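Aldehyde dehydrogenase (Burkholderia vietnamiensis, PDB 5KF0) probably oxidises aldehydes to the corresponding carboxylic acids using a nicotinamide cofactor, and binds NADPH. Local coordinates at residues 259-264 with 411-416; 294-299 with 442-447. One frame throughout, in Å; residues are numbered along the deposited sequence.

Contact 1 of 2, residues 259-264 with 411-416; sequences GGNAAA and SDFGLQ. With NDP (NADPH dihydro-nicotinamide-adenine-dinucleotide phosphate), chain E.
Ser411 and Asn261 join the two segments through one short side-chain bond, the Ser411 hydroxyl OG donating a hydrogen bond to Asn261 OD1 at 2.7 Å. OG approaches well to the side of the C=O bond and lies 23° from the carbonyl plane. The hydroxyl, swung away from the backbone N of Ser411, also accepts from Phe413 N, 2.9 Å from Ser411 OG, which closes an ST turn and leaves the hydroxyl tied to both segments. The other end of the Asn261 amide, ND2, is bonded to the carbonyl of Tyr384, so both polar atoms of the group are engaged and its rotation is fixed.

Phe413 lies against the glycine pair. Its CG stands beside the backbone N and anti to the carbonyl carbon (chi1 -58°), which lays one ring face against Gly260 CA, 3.5 Å from Phe413 CG. Asn261 OD1 comes up at the ring's edge, 3.6 Å from Phe413 CD2, the amide and ring planes being 72° apart. Further on, Leu415 CD1 reaches toward the cofactor, 3.9 Å from NDP N7N of the carboxamide, while Gly259 CA lies 3.0 Å from the ribose hydroxyl O2D of NDP. The contact thus forms part of the wall of the nicotinamide end of the pocket.

Beyond Ala262, whose methyl packs on Gln416 O, a water bridges Ala263 N and Gln416 O. This water sits where the parallel strands 263-266 and 416-420 begin to pair; strand 298-302 flanks 263-266 on its other side, and helix 401-409 leads into the loop that carries Ser411 and Phe413.

Contact 2 of 2, residues 294-299 with 442-447; sequences IGVQRI and NDVPSF
Val444 meets Val296 at the start of a type I turn that runs from Val444 to Phe447. Val296 CG2, 3.8 Å from Val444 CB, is the branch that makes the contact, and it is the same methyl that Pro445 touches next: Pro445 CG also lies 3.8 Å from it, the two side chains crossing at about a right angle. Ile294 CD1 lies 3.5 Å from Pro445 O, a carbonyl that takes a hydrogen bond from Gln416 NE2. Ile294 CG1 sits between the backbone N and the carbonyl carbon (chi1 44°), and from there its extended chain runs over the backbone of the turn, CD1 ending 3.4 Å from Ser446 O.

Ser446 supplies the polar link. Its OG donates to Ile294 O at 2.8 Å, meeting the carbonyl at 139° and 27° from its plane, with Val296 CG2 close beside the hydroxyl. The Phe447 side chain sets off away from 294-299, and its ring stacks on Tyr143 of a second subunit.

One hydrogen bond, with the Val296 CG2 methyl beside it, therefore joins the segments: the serine satisfies a backbone carbonyl that lies in a loop, while the side-chain packing around it is aliphatic, with no salt bridge across the contact.

Both contacts are buried and meet at one sheet, in which 263-266 lies between 298-302 and 416-420, their centres 9 Å apart: contact 1 where strands 263-266 and 416-420 begin, contact 2 at the loop leading into 298-302. They touch directly, Gln416 NE2 being 2.8 Å from Pro445 O in a probable hydrogen bond, and Ala262 O 2.9 Å from Gln297 N in another. Their chemistry follows their place. The first mixes a side-chain hydrogen bond and a bridging water with an aromatic ring laid on glycine, the cofactor beside it; the second is mainly aliphatic, does not touch NADPH, and its loop 442-447 reaches outward to another subunit.

Contact 1 of 2, residues 259-264 with 411-416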
ATOM      1  N   GLY A 259     -23.330  19.572  -1.038  1.00 11.60           N
ATOM      2  CA  GLY A 259     -22.977  20.929  -0.647  1.00 11.93           C
ATOM      3  C   GLY A 259     -22.853  21.135   0.854  1.00 10.33           C
ATOM      4  O   GLY A 259     -22.897  20.161   1.612  1.00 12.64           O
ATOM      5  N   GLY A 260     -22.713  22.384   1.297  1.00 11.65           N
ATOM      6  CA  GLY A 260     -22.580  22.644   2.726  1.00 10.23           C
ATOM      7  C   GLY A 260     -22.457  24.132   2.991  1.00 11.39           C
ATOM      8  O   GLY A 260     -22.542  24.961   2.079  1.00 12.67           O
ATOM      9  N   ASN A 261     -22.261  24.466   4.269  1.00 12.42           N
ATOM     10  CA  ASN A 261     -22.087  25.850   4.713  1.00 11.83           C
ATOM     11  C   ASN A 261     -20.720  25.971   5.390  1.00 11.71           C
ATOM     12  O   ASN A 261     -20.628  26.168   6.608  1.00 12.66           O
ATOM     13  CB  ASN A 261     -23.249  26.290   5.663  1.00 11.41           C
ATOM     14  CG  ASN A 261     -23.367  25.415   6.905  1.00 11.72           C
ATOM     15  OD1 ASN A 261     -22.840  24.295   6.964  1.00 12.87           O
ATOM     16  ND2 ASN A 261     -24.050  25.940   7.923  1.00 12.20           N
ATOM     17  N   ALA A 262     -19.657  25.886   4.587  1.00 11.40           N
ATOM     18  CA  ALA A 262     -18.318  25.660   5.123  1.00 11.95           C
ATOM     19  C   ALA A 262     -17.849  26.803   6.018  1.00 13.70           C
ATOM     20  O   ALA A 262     -18.118  27.980   5.756  1.00 12.64           O
ATOM     21  CB  ALA A 262     -17.321  25.454   3.977  1.00 11.44           C
ATOM     22  N   ALA A 263     -17.123  26.437   7.077  1.00 10.78           N
ATOM     23  CA  ALA A 263     -16.606  27.373   8.066  1.00 13.49           C
ATOM     24  C   ALA A 263     -15.082  27.453   8.029  1.00 14.10           C
ATOM     25  O   ALA A 263     -14.391  26.464   7.747  1.00 11.53           O
ATOM     26  CB  ALA A 263     -17.039  26.970   9.484  1.00 12.68           C
ATOM     27  N   ALA A 264     -14.566  28.636   8.372  1.00 10.70           N
ATOM     28  CA  ALA A 264     -13.142  28.834   8.625  1.00 12.91           C
ATOM     29  C   ALA A 264     -12.961  29.376  10.035  1.00 10.63           C
ATOM     30  O   ALA A 264     -13.664  30.313  10.432  1.00 13.83           O
ATOM     31  CB  ALA A 264     -12.530  29.813   7.620  1.00 13.08           C
ATOM     32  N   SER A 411     -24.334  22.002  12.300  1.00 11.83           N
ATOM     33  CA  SER A 411     -24.733  22.072  10.904  1.00 12.84           C
ATOM     34  C   SER A 411     -25.245  20.709  10.468  1.00 11.89           C
ATOM     35  O   SER A 411     -24.821  19.680  11.005  1.00 13.84           O
ATOM     36  CB  SER A 411     -23.551  22.474  10.010  1.00 11.89           C
ATOM     37  OG  SER A 411     -23.927  22.447   8.639  1.00 14.82           O
ATOM     38  N   ASP A 412     -26.143  20.722   9.472  1.00 13.08           N
ATOM     39  CA  ASP A 412     -26.511  19.503   8.755  1.00 12.05           C
ATOM     40  C   ASP A 412     -25.364  18.967   7.914  1.00 13.66           C
ATOM     41  O   ASP A 412     -25.393  17.797   7.516  1.00 12.67           O
ATOM     42  CB  ASP A 412     -27.688  19.759   7.801  1.00 12.07           C
ATOM     43  CG  ASP A 412     -28.952  20.174   8.508  1.00 21.08           C
ATOM     44  OD1 ASP A 412     -29.118  19.858   9.701  1.00 20.12           O
ATOM     45  OD2 ASP A 412     -29.803  20.790   7.830  1.00 24.96           O
ATOM     46  N   PHE A 413     -24.361  19.791   7.639  1.00 12.49           N
ATOM     47  CA  PHE A 413     -23.395  19.526   6.588  1.00  9.65           C
ATOM     48  C   PHE A 413     -22.032  19.198   7.175  1.00 11.47           C
ATOM     49  O   PHE A 413     -21.812  19.275   8.386  1.00 14.41           O
ATOM     50  CB  PHE A 413     -23.332  20.731   5.640  1.00 12.88           C
ATOM     51  CG  PHE A 413     -24.657  21.055   5.025  1.00 10.38           C
ATOM     52  CD1 PHE A 413     -25.241  20.170   4.128  1.00 11.38           C
ATOM     53  CD2 PHE A 413     -25.343  22.227   5.360  1.00 14.30           C
ATOM     54  CE1 PHE A 413     -26.483  20.449   3.550  1.00 11.92           C
ATOM     55  CE2 PHE A 413     -26.581  22.515   4.783  1.00 17.01           C
ATOM     56  CZ  PHE A 413     -27.152  21.610   3.875  1.00 14.69           C
ATOM     57  N   GLY A 414     -21.127  18.779   6.291  1.00 10.02           N
ATOM     58  CA  GLY A 414     -19.790  18.391   6.702  1.00 13.01           C
ATOM     59  C   GLY A 414     -18.885  18.108   5.520  1.00 11.18           C
ATOM     60  O   GLY A 414     -18.391  16.983   5.365  1.00 10.04           O
ATOM     61  N   LEU A 415     -18.630  19.119   4.691  1.00 10.69           N
ATOM     62  CA  LEU A 415     -17.800  18.886   3.509  1.00  9.65           C
ATOM     63  C   LEU A 415     -16.347  19.199   3.842  1.00 11.17           C
ATOM     64  O   LEU A 415     -15.548  18.269   3.999  1.00 10.45           O
ATOM     65  CB  LEU A 415     -18.328  19.696   2.312  1.00 10.94           C
ATOM     66  CG  LEU A 415     -18.179  18.977   0.960  1.00 15.62           C
ATOM     67  CD1 LEU A 415     -18.898  19.730  -0.155  1.00 14.43           C
ATOM     68  CD2 LEU A 415     -16.710  18.767   0.599  1.00 13.83           C
ATOM     69  N   GLN A 416     -15.979  20.481   3.955  1.00 11.24           N
ATOM     70  CA  GLN A 416     -14.650  20.829   4.455  1.00 10.17           C
ATOM     71  C   GLN A 416     -14.762  21.976   5.453  1.00  9.56           C
ATOM     72  O   GLN A 416     -15.734  22.738   5.455  1.00 11.99           O
ATOM     73  CB  GLN A 416     -13.670  21.190   3.313  1.00 10.09           C
ATOM     74  CG  GLN A 416     -13.424  19.955   2.413  1.00  8.71           C
ATOM     75  CD  GLN A 416     -12.221  20.017   1.477  1.00 12.60           C
ATOM     76  OE1 GLN A 416     -11.775  18.970   1.002  1.00 11.52           O
ATOM     77  NE2 GLN A 416     -11.720  21.216   1.172  1.00 10.30           N
TER
HETATM   78  PA  NDP E 501     -28.607  20.890  -8.821  1.00 13.08           P
HETATM   79  O1A NDP E 501     -28.827  19.859  -7.766  1.00 14.00           O
HETATM   80  O2A NDP E 501     -29.775  21.869  -8.941  1.00 14.28           O
HETATM   81  O5B NDP E 501     -28.332  20.242 -10.247  1.00 13.03           O
HETATM   82  C5B NDP E 501     -27.160  19.400 -10.380  1.00 12.93           C
HETATM   83  C4B NDP E 501     -27.373  18.455 -11.533  1.00 10.86           C
HETATM   84  O4B NDP E 501     -28.411  17.507 -11.194  1.00 13.69           O
HETATM   85  C3B NDP E 501     -27.823  19.118 -12.841  1.00 10.47           C
HETATM   86  O3B NDP E 501     -27.281  18.422 -13.960  1.00 10.86           O
HETATM   87  C2B NDP E 501     -29.337  18.914 -12.786  1.00 11.91           C
HETATM   88  O2B NDP E 501     -29.993  18.928 -14.071  1.00 13.15           O
HETATM   89  C1B NDP E 501     -29.371  17.503 -12.228  1.00 12.76           C
HETATM   90  N9A NDP E 501     -30.658  17.105 -11.672  1.00 12.69           N
HETATM   91  C8A NDP E 501     -31.458  17.784 -10.791  1.00 10.07           C
HETATM   92  N7A NDP E 501     -32.534  17.123 -10.432  1.00 11.52           N
HETATM   93  C5A NDP E 501     -32.435  15.930 -11.129  1.00 12.37           C
HETATM   94  C6A NDP E 501     -33.256  14.786 -11.180  1.00 13.62           C
HETATM   95  N6A NDP E 501     -34.410  14.663 -10.512  1.00 14.09           N
HETATM   96  N1A NDP E 501     -32.853  13.759 -11.963  1.00 13.99           N
HETATM   97  C2A NDP E 501     -31.716  13.880 -12.652  1.00 15.50           C
HETATM   98  N3A NDP E 501     -30.864  14.908 -12.690  1.00 14.88           N
HETATM   99  C4A NDP E 501     -31.285  15.906 -11.901  1.00 14.45           C
HETATM  100  O3  NDP E 501     -27.269  21.682  -8.495  1.00 11.94           O
HETATM  101  PN  NDP E 501     -26.567  22.943  -9.164  1.00 12.16           P
HETATM  102  O1N NDP E 501     -26.314  22.672 -10.602  1.00 12.78           O
HETATM  103  O2N NDP E 501     -27.422  24.145  -8.853  1.00 13.95           O
HETATM  104  O5D NDP E 501     -25.170  23.059  -8.423  1.00 11.63           O
HETATM  105  C5D NDP E 501     -24.978  23.615  -7.112  1.00 12.69           C
HETATM  106  C4D NDP E 501     -24.952  22.494  -6.104  1.00 11.63           C
HETATM  107  O4D NDP E 501     -23.889  21.559  -6.430  1.00 12.76           O
HETATM  108  C3D NDP E 501     -24.677  22.988  -4.682  1.00 12.58           C
HETATM  109  O3D NDP E 501     -25.491  22.345  -3.708  1.00 12.52           O
HETATM  110  C2D NDP E 501     -23.195  22.662  -4.509  1.00 16.64           C
HETATM  111  O2D NDP E 501     -22.725  22.541  -3.171  1.00 12.42           O
HETATM  112  C1D NDP E 501     -23.096  21.351  -5.277  1.00 13.86           C
HETATM  113  N1N NDP E 501     -21.698  21.128  -5.628  1.00 12.93           N
HETATM  114  C2N NDP E 501     -20.997  20.051  -5.138  1.00 11.79           C
HETATM  115  C3N NDP E 501     -19.669  19.908  -5.312  1.00 10.72           C
HETATM  116  C7N NDP E 501     -18.931  18.700  -4.855  1.00 12.75           C
HETATM  117  O7N NDP E 501     -17.958  18.326  -5.526  1.00 11.66           O
HETATM  118  N7N NDP E 501     -19.292  18.110  -3.717  1.00 10.98           N
HETATM  119  C4N NDP E 501     -18.883  20.996  -5.952  1.00 12.96           C
HETATM  120  C5N NDP E 501     -19.767  21.919  -6.719  1.00 12.19           C
HETATM  121  C6N NDP E 501     -21.064  21.984  -6.480  1.00 13.77           C
HETATM  122  P2B NDP E 501     -30.509  20.331 -14.747  1.00 13.72           P
HETATM  123  O1X NDP E 501     -29.995  21.451 -13.924  1.00 14.08           O
HETATM  124  O2X NDP E 501     -30.001  20.231 -16.156  1.00 12.20           O
HETATM  125  O3X NDP E 501     -32.022  20.267 -14.755  1.00 14.73           O
HETATM  126  O   HOH W   1     -17.258  23.551   7.635  1.00 11.93           O

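Contact 2 of 2, residues 294-299 with 442-447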
ATOM      1  N   ILE A 294     -17.482  24.484  -1.551  1.00 11.26           N
ATOM      2  CA  ILE A 294     -16.670  24.679  -0.354  1.00 12.36           C
ATOM      3  C   ILE A 294     -16.368  26.155  -0.158  1.00 13.64           C
ATOM      4  O   ILE A 294     -15.372  26.511   0.481  1.00 12.76           O
ATOM      5  CB  ILE A 294     -15.374  23.847  -0.393  1.00 10.65           C
ATOM      6  CG1 ILE A 294     -14.700  23.920  -1.772  1.00 12.09           C
ATOM      7  CG2 ILE A 294     -15.663  22.392   0.036  1.00 11.09           C
ATOM      8  CD1 ILE A 294     -13.387  23.121  -1.851  1.00 12.94           C
ATOM      9  N   GLY A 295     -17.241  27.018  -0.677  1.00 10.09           N
ATOM     10  CA  GLY A 295     -17.107  28.439  -0.404  1.00 12.91           C
ATOM     11  C   GLY A 295     -17.218  28.723   1.086  1.00 13.03           C
ATOM     12  O   GLY A 295     -17.949  28.051   1.821  1.00 12.85           O
ATOM     13  N   VAL A 296     -16.448  29.708   1.542  1.00 11.02           N
ATOM     14  CA  VAL A 296     -16.510  30.105   2.947  1.00 11.54           C
ATOM     15  C   VAL A 296     -17.819  30.836   3.202  1.00 12.24           C
ATOM     16  O   VAL A 296     -18.064  31.915   2.652  1.00 15.12           O
ATOM     17  CB  VAL A 296     -15.308  30.976   3.322  1.00 10.05           C
ATOM     18  CG1 VAL A 296     -15.496  31.594   4.727  1.00 13.85           C
ATOM     19  CG2 VAL A 296     -14.012  30.145   3.240  1.00 10.51           C
ATOM     20  N   GLN A 297     -18.650  30.269   4.077  1.00 11.44           N
ATOM     21  CA  GLN A 297     -19.902  30.892   4.476  1.00 14.43           C
ATOM     22  C   GLN A 297     -19.879  31.416   5.901  1.00 15.05           C
ATOM     23  O   GLN A 297     -20.540  32.412   6.190  1.00 14.55           O
ATOM     24  CB  GLN A 297     -21.060  29.896   4.319  1.00 13.67           C
ATOM     25  CG  GLN A 297     -22.469  30.495   4.512  1.00 10.68           C
ATOM     26  CD  GLN A 297     -23.555  29.487   4.149  1.00 12.04           C
ATOM     27  OE1 GLN A 297     -23.399  28.703   3.211  1.00 14.01           O
ATOM     28  NE2 GLN A 297     -24.663  29.517   4.877  1.00 13.38           N
ATOM     29  N   ARG A 298     -19.112  30.782   6.790  1.00 10.44           N
ATOM     30  CA  ARG A 298     -19.077  31.139   8.202  1.00 11.61           C
ATOM     31  C   ARG A 298     -17.627  31.338   8.606  1.00 10.95           C
ATOM     32  O   ARG A 298     -16.768  30.521   8.268  1.00 12.91           O
ATOM     33  CB  ARG A 298     -19.722  30.045   9.065  1.00 12.68           C
ATOM     34  CG  ARG A 298     -21.176  29.755   8.705  1.00 15.93           C
ATOM     35  CD  ARG A 298     -21.760  28.653   9.594  1.00 13.11           C
ATOM     36  NE  ARG A 298     -21.230  27.332   9.241  1.00 12.58           N
ATOM     37  CZ  ARG A 298     -20.992  26.357  10.109  1.00 13.51           C
ATOM     38  NH1 ARG A 298     -21.204  26.545  11.417  1.00 13.56           N
ATOM     39  NH2 ARG A 298     -20.510  25.195   9.667  1.00 14.12           N
ATOM     40  N   ILE A 299     -17.357  32.425   9.323  1.00 13.03           N
ATOM     41  CA  ILE A 299     -16.002  32.781   9.721  1.00 11.05           C
ATOM     42  C   ILE A 299     -15.998  32.965  11.233  1.00 11.73           C
ATOM     43  O   ILE A 299     -16.636  33.890  11.747  1.00 14.50           O
ATOM     44  CB  ILE A 299     -15.520  34.057   9.015  1.00 11.80           C
ATOM     45  CG1 ILE A 299     -15.549  33.875   7.487  1.00 13.63           C
ATOM     46  CG2 ILE A 299     -14.123  34.427   9.496  1.00 16.68           C
ATOM     47  CD1 ILE A 299     -15.341  35.192   6.734  1.00 14.01           C
ATOM     48  N   ASN A 442      -4.274  26.136   7.934  1.00 11.47           N
ATOM     49  CA  ASN A 442      -3.573  27.322   7.440  1.00 10.48           C
ATOM     50  C   ASN A 442      -4.028  27.726   6.031  1.00 12.61           C
ATOM     51  O   ASN A 442      -3.294  28.406   5.306  1.00 14.02           O
ATOM     52  CB  ASN A 442      -2.043  27.131   7.490  1.00 11.65           C
ATOM     53  CG  ASN A 442      -1.300  28.444   7.580  1.00 24.69           C
ATOM     54  OD1 ASN A 442      -1.818  29.421   8.128  1.00 25.98           O
ATOM     55  ND2 ASN A 442      -0.081  28.479   7.042  1.00 22.57           N
ATOM     56  N   ASP A 443      -5.235  27.317   5.638  1.00 12.14           N
ATOM     57  CA  ASP A 443      -5.920  27.875   4.473  1.00 12.19           C
ATOM     58  C   ASP A 443      -7.419  27.668   4.677  1.00 13.99           C
ATOM     59  O   ASP A 443      -7.851  27.001   5.623  1.00 13.35           O
ATOM     60  CB  ASP A 443      -5.434  27.242   3.162  1.00 12.26           C
ATOM     61  CG  ASP A 443      -5.757  28.093   1.931  1.00 14.04           C
ATOM     62  OD1 ASP A 443      -5.503  27.624   0.807  1.00 14.33           O
ATOM     63  OD2 ASP A 443      -6.291  29.218   2.071  1.00 13.58           O
ATOM     64  N   VAL A 444      -8.210  28.254   3.780  1.00 12.16           N
ATOM     65  CA  VAL A 444      -9.668  28.172   3.864  1.00 11.90           C
ATOM     66  C   VAL A 444     -10.154  26.778   3.479  1.00 11.54           C
ATOM     67  O   VAL A 444      -9.423  26.015   2.816  1.00 11.02           O
ATOM     68  CB  VAL A 444     -10.343  29.232   2.975  1.00 12.23           C
ATOM     69  CG1 VAL A 444     -10.265  30.614   3.644  1.00 11.55           C
ATOM     70  CG2 VAL A 444      -9.712  29.248   1.583  1.00 13.85           C
ATOM     71  N   PRO A 445     -11.381  26.406   3.865  1.00 11.50           N
ATOM     72  CA  PRO A 445     -11.956  25.140   3.386  1.00 12.34           C
ATOM     73  C   PRO A 445     -12.100  25.085   1.880  1.00 12.05           C
ATOM     74  O   PRO A 445     -12.318  23.997   1.336  1.00 12.42           O
ATOM     75  CB  PRO A 445     -13.334  25.095   4.069  1.00 11.31           C
ATOM     76  CG  PRO A 445     -13.656  26.559   4.342  1.00 11.93           C
ATOM     77  CD  PRO A 445     -12.317  27.119   4.759  1.00  9.86           C
ATOM     78  N   SER A 446     -11.994  26.222   1.197  1.00 13.20           N
ATOM     79  CA  SER A 446     -12.221  26.304  -0.239  1.00 15.22           C
ATOM     80  C   SER A 446     -11.091  25.698  -1.069  1.00 16.46           C
ATOM     81  O   SER A 446     -11.211  25.689  -2.300  1.00 17.74           O
ATOM     82  CB  SER A 446     -12.438  27.772  -0.615  1.00 12.26           C
ATOM     83  OG  SER A 446     -13.339  28.361   0.308  1.00 13.03           O
ATOM     84  N   PHE A 447     -10.032  25.169  -0.448  1.00 12.46           N
ATOM     85  CA  PHE A 447      -8.910  24.602  -1.191  1.00 11.29           C
ATOM     86  C   PHE A 447      -9.184  23.154  -1.592  1.00 11.18           C
ATOM     87  O   PHE A 447      -9.633  22.344  -0.770  1.00 12.22           O
ATOM     88  CB  PHE A 447      -7.622  24.659  -0.359  1.00 12.28           C
ATOM     89  CG  PHE A 447      -6.464  23.960  -1.013  1.00 10.63           C
ATOM     90  CD1 PHE A 447      -5.716  24.615  -1.982  1.00 14.25           C
ATOM     91  CD2 PHE A 447      -6.147  22.648  -0.699  1.00 13.36           C
ATOM     92  CE1 PHE A 447      -4.660  23.964  -2.617  1.00 15.82           C
ATOM     93  CE2 PHE A 447      -5.097  22.002  -1.337  1.00 15.08           C
ATOM     94  CZ  PHE A 447      -4.356  22.667  -2.286  1.00 16.24           C
TER